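PDB 5JDK: switch-activating protein 1 from Schizosaccharomyces pombe, which binds specific DNA sequences, including the mating-type switch-activating site SAS1 and a replication fork barrier in the ribosomal DNA. Local coordinates for residues Glu93-His98 with Pro107-Leu112. Residues are numbered along the deposited sequence; the frame is centred on the assembly and turned at random.
Sequences EQRLAH and PEEDEL
R95 lays the edge of its guanidinium against the carboxylate of E109, and this one pair of side chains makes the whole contact. R95 NH2 donates to E109 OE2 over 2.9 Å in a salt bridge that is also a hydrogen bond, with an N-H...O angle of 158°. The acceptor lies close to the guanidinium plane, whereas the two flat groups are turned 54° from each other. OE2 accepts the hydrogen bond through its anti lone pair, the one pointing away from OE1, so the grip is single-pronged rather than a two-pronged pairing of both nitrogens with both oxygens. R95 NH1 stays farther from the same E109 OE2, at 3.5 Å. The arginine chain runs out extended as far as CD and then bends, chi3 51°, which swings the head group round to the acid. On the glutamate, CG is wedged between backbone N and carbonyl carbon, and OE1 accepts a hydrogen bond from the backbone N of T106, just ahead of its helix. One oxygen thus fastens the acid to its own helix start while the other reaches across. NH2 of R95 also forms a salt bridge with D113, one turn beyond E109, and this pair of acids would be expected to favour the charged arginine. The bridge illustrates how a polar surface contact can span helices whose backbones stand well apart, the CA atoms of R95 and E109 being 10.0 Å from each other. Within this all-helical DNA-binding domain it joins the C-terminal part of helix 78-98 to the first turn of helix 107-131, while L112 of the latter packs on helix 34-46.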
loop_
_atom_site.group_PDB
_atom_site.type_symbol
_atom_site.label_atom_id
_atom_site.label_comp_id
_atom_site.label_asym_id
_atom_site.label_seq_id
_atom_site.Cartn_x
_atom_site.Cartn_y
_atom_site.Cartn_z
ATOM N N GLU A 93 7.611 -3.602 6.820
ATOM C CA GLU A 93 9.058 -3.580 7.013
ATOM C C GLU A 93 9.452 -4.251 8.322
ATOM O O GLU A 93 10.487 -4.923 8.399
ATOM C CB GLU A 93 9.592 -2.155 6.911
ATOM C CG GLU A 93 9.487 -1.565 5.499
ATOM C CD GLU A 93 10.402 -2.234 4.488
ATOM O OE1 GLU A 93 11.444 -2.792 4.895
ATOM O OE2 GLU A 93 10.095 -2.181 3.286
ATOM N N GLN A 94 8.636 -4.094 9.359
ATOM C CA GLN A 94 8.906 -4.802 10.610
ATOM C C GLN A 94 8.787 -6.314 10.433
ATOM O O GLN A 94 9.617 -7.082 10.952
ATOM C CB GLN A 94 7.975 -4.278 11.697
ATOM C CG GLN A 94 8.300 -2.822 12.020
ATOM C CD GLN A 94 7.301 -2.144 12.926
ATOM O OE1 GLN A 94 6.297 -2.734 13.332
ATOM N NE2 GLN A 94 7.577 -0.883 13.250
ATOM N N ARG A 95 7.770 -6.758 9.696
ATOM C CA ARG A 95 7.628 -8.176 9.405
ATOM C C ARG A 95 8.833 -8.696 8.641
ATOM O O ARG A 95 9.341 -9.779 8.940
ATOM C CB ARG A 95 6.329 -8.435 8.636
ATOM C CG ARG A 95 5.091 -8.229 9.500
ATOM C CD ARG A 95 3.779 -8.360 8.724
ATOM N NE ARG A 95 3.737 -9.595 7.952
ATOM C CZ ARG A 95 3.585 -10.801 8.480
ATOM N NH1 ARG A 95 3.367 -10.958 9.783
ATOM N NH2 ARG A 95 3.646 -11.860 7.693
ATOM N N LEU A 96 9.334 -7.940 7.664
ATOM C CA LEU A 96 10.518 -8.385 6.936
ATOM C C LEU A 96 11.703 -8.508 7.875
ATOM O O LEU A 96 12.482 -9.471 7.793
ATOM C CB LEU A 96 10.854 -7.408 5.809
ATOM C CG LEU A 96 9.904 -7.376 4.616
ATOM C CD1 LEU A 96 10.389 -6.349 3.610
ATOM C CD2 LEU A 96 9.797 -8.732 3.964
ATOM N N ALA A 97 11.865 -7.537 8.772
ATOM C CA ALA A 97 13.003 -7.553 9.680
ATOM C C ALA A 97 12.920 -8.708 10.662
ATOM O O ALA A 97 13.954 -9.166 11.164
ATOM C CB ALA A 97 13.074 -6.237 10.447
ATOM N N HIS A 98 11.719 -9.182 10.965
ATOM C CA HIS A 98 11.562 -10.211 11.974
ATOM C C HIS A 98 11.255 -11.582 11.391
ATOM O O HIS A 98 11.064 -12.533 12.160
ATOM C CB HIS A 98 10.558 -9.742 13.025
ATOM C CG HIS A 98 11.062 -8.569 13.813
ATOM N ND1 HIS A 98 12.054 -8.690 14.764
ATOM C CD2 HIS A 98 10.770 -7.249 13.742
ATOM C CE1 HIS A 98 12.322 -7.499 15.272
ATOM N NE2 HIS A 98 11.558 -6.607 14.668
ATOM N N PRO A 107 -2.285 -17.933 4.701
ATOM C CA PRO A 107 -2.500 -17.369 3.362
ATOM C C PRO A 107 -2.796 -15.886 3.393
ATOM O O PRO A 107 -2.411 -15.170 2.465
ATOM C CB PRO A 107 -3.669 -18.190 2.801
ATOM C CG PRO A 107 -4.377 -18.724 4.010
ATOM C CD PRO A 107 -3.317 -18.931 5.052
ATOM N N GLU A 108 -3.477 -15.401 4.429
ATOM C CA GLU A 108 -3.794 -13.984 4.494
ATOM C C GLU A 108 -2.538 -13.150 4.699
ATOM O O GLU A 108 -2.353 -12.111 4.046
ATOM C CB GLU A 108 -4.812 -13.721 5.603
ATOM C CG GLU A 108 -6.114 -14.502 5.465
ATOM C CD GLU A 108 -6.066 -15.897 6.082
ATOM O OE1 GLU A 108 -5.005 -16.335 6.587
ATOM O OE2 GLU A 108 -7.120 -16.579 6.037
ATOM N N GLU A 109 -1.647 -13.589 5.590
ATOM C CA GLU A 109 -0.439 -12.812 5.785
ATOM C C GLU A 109 0.435 -12.866 4.542
ATOM O O GLU A 109 1.046 -11.860 4.162
ATOM C CB GLU A 109 0.293 -13.228 7.058
ATOM C CG GLU A 109 1.206 -14.405 6.943
ATOM C CD GLU A 109 1.660 -14.858 8.311
ATOM O OE1 GLU A 109 1.034 -15.779 8.855
ATOM O OE2 GLU A 109 2.621 -14.277 8.860
ATOM N N ASP A 110 0.454 -14.010 3.855
ATOM C CA ASP A 110 1.207 -14.082 2.611
ATOM C C ASP A 110 0.649 -13.120 1.560
ATOM O O ASP A 110 1.420 -12.468 0.834
ATOM C CB ASP A 110 1.205 -15.510 2.073
ATOM C CG ASP A 110 2.110 -16.471 2.864
ATOM O OD1 ASP A 110 2.821 -16.057 3.802
ATOM O OD2 ASP A 110 2.096 -17.673 2.500
ATOM N N GLU A 111 -0.684 -13.030 1.442
ATOM C CA GLU A 111 -1.262 -12.118 0.456
ATOM C C GLU A 111 -0.935 -10.675 0.796
ATOM O O GLU A 111 -0.527 -9.894 -0.077
ATOM C CB GLU A 111 -2.779 -12.280 0.319
ATOM C CG GLU A 111 -3.278 -11.317 -0.767
ATOM C CD GLU A 111 -4.744 -11.397 -1.093
ATOM O OE1 GLU A 111 -5.507 -12.060 -0.367
ATOM O OE2 GLU A 111 -5.121 -10.762 -2.104
ATOM N N LEU A 112 -1.118 -10.281 2.058
ATOM C CA LEU A 112 -0.821 -8.893 2.392
ATOM C C LEU A 112 0.654 -8.587 2.165
ATOM O O LEU A 112 1.003 -7.530 1.626
ATOM C CB LEU A 112 -1.259 -8.559 3.820
ATOM C CG LEU A 112 -1.151 -7.073 4.193
ATOM C CD1 LEU A 112 -1.854 -6.169 3.228
ATOM C CD2 LEU A 112 -1.707 -6.845 5.590
#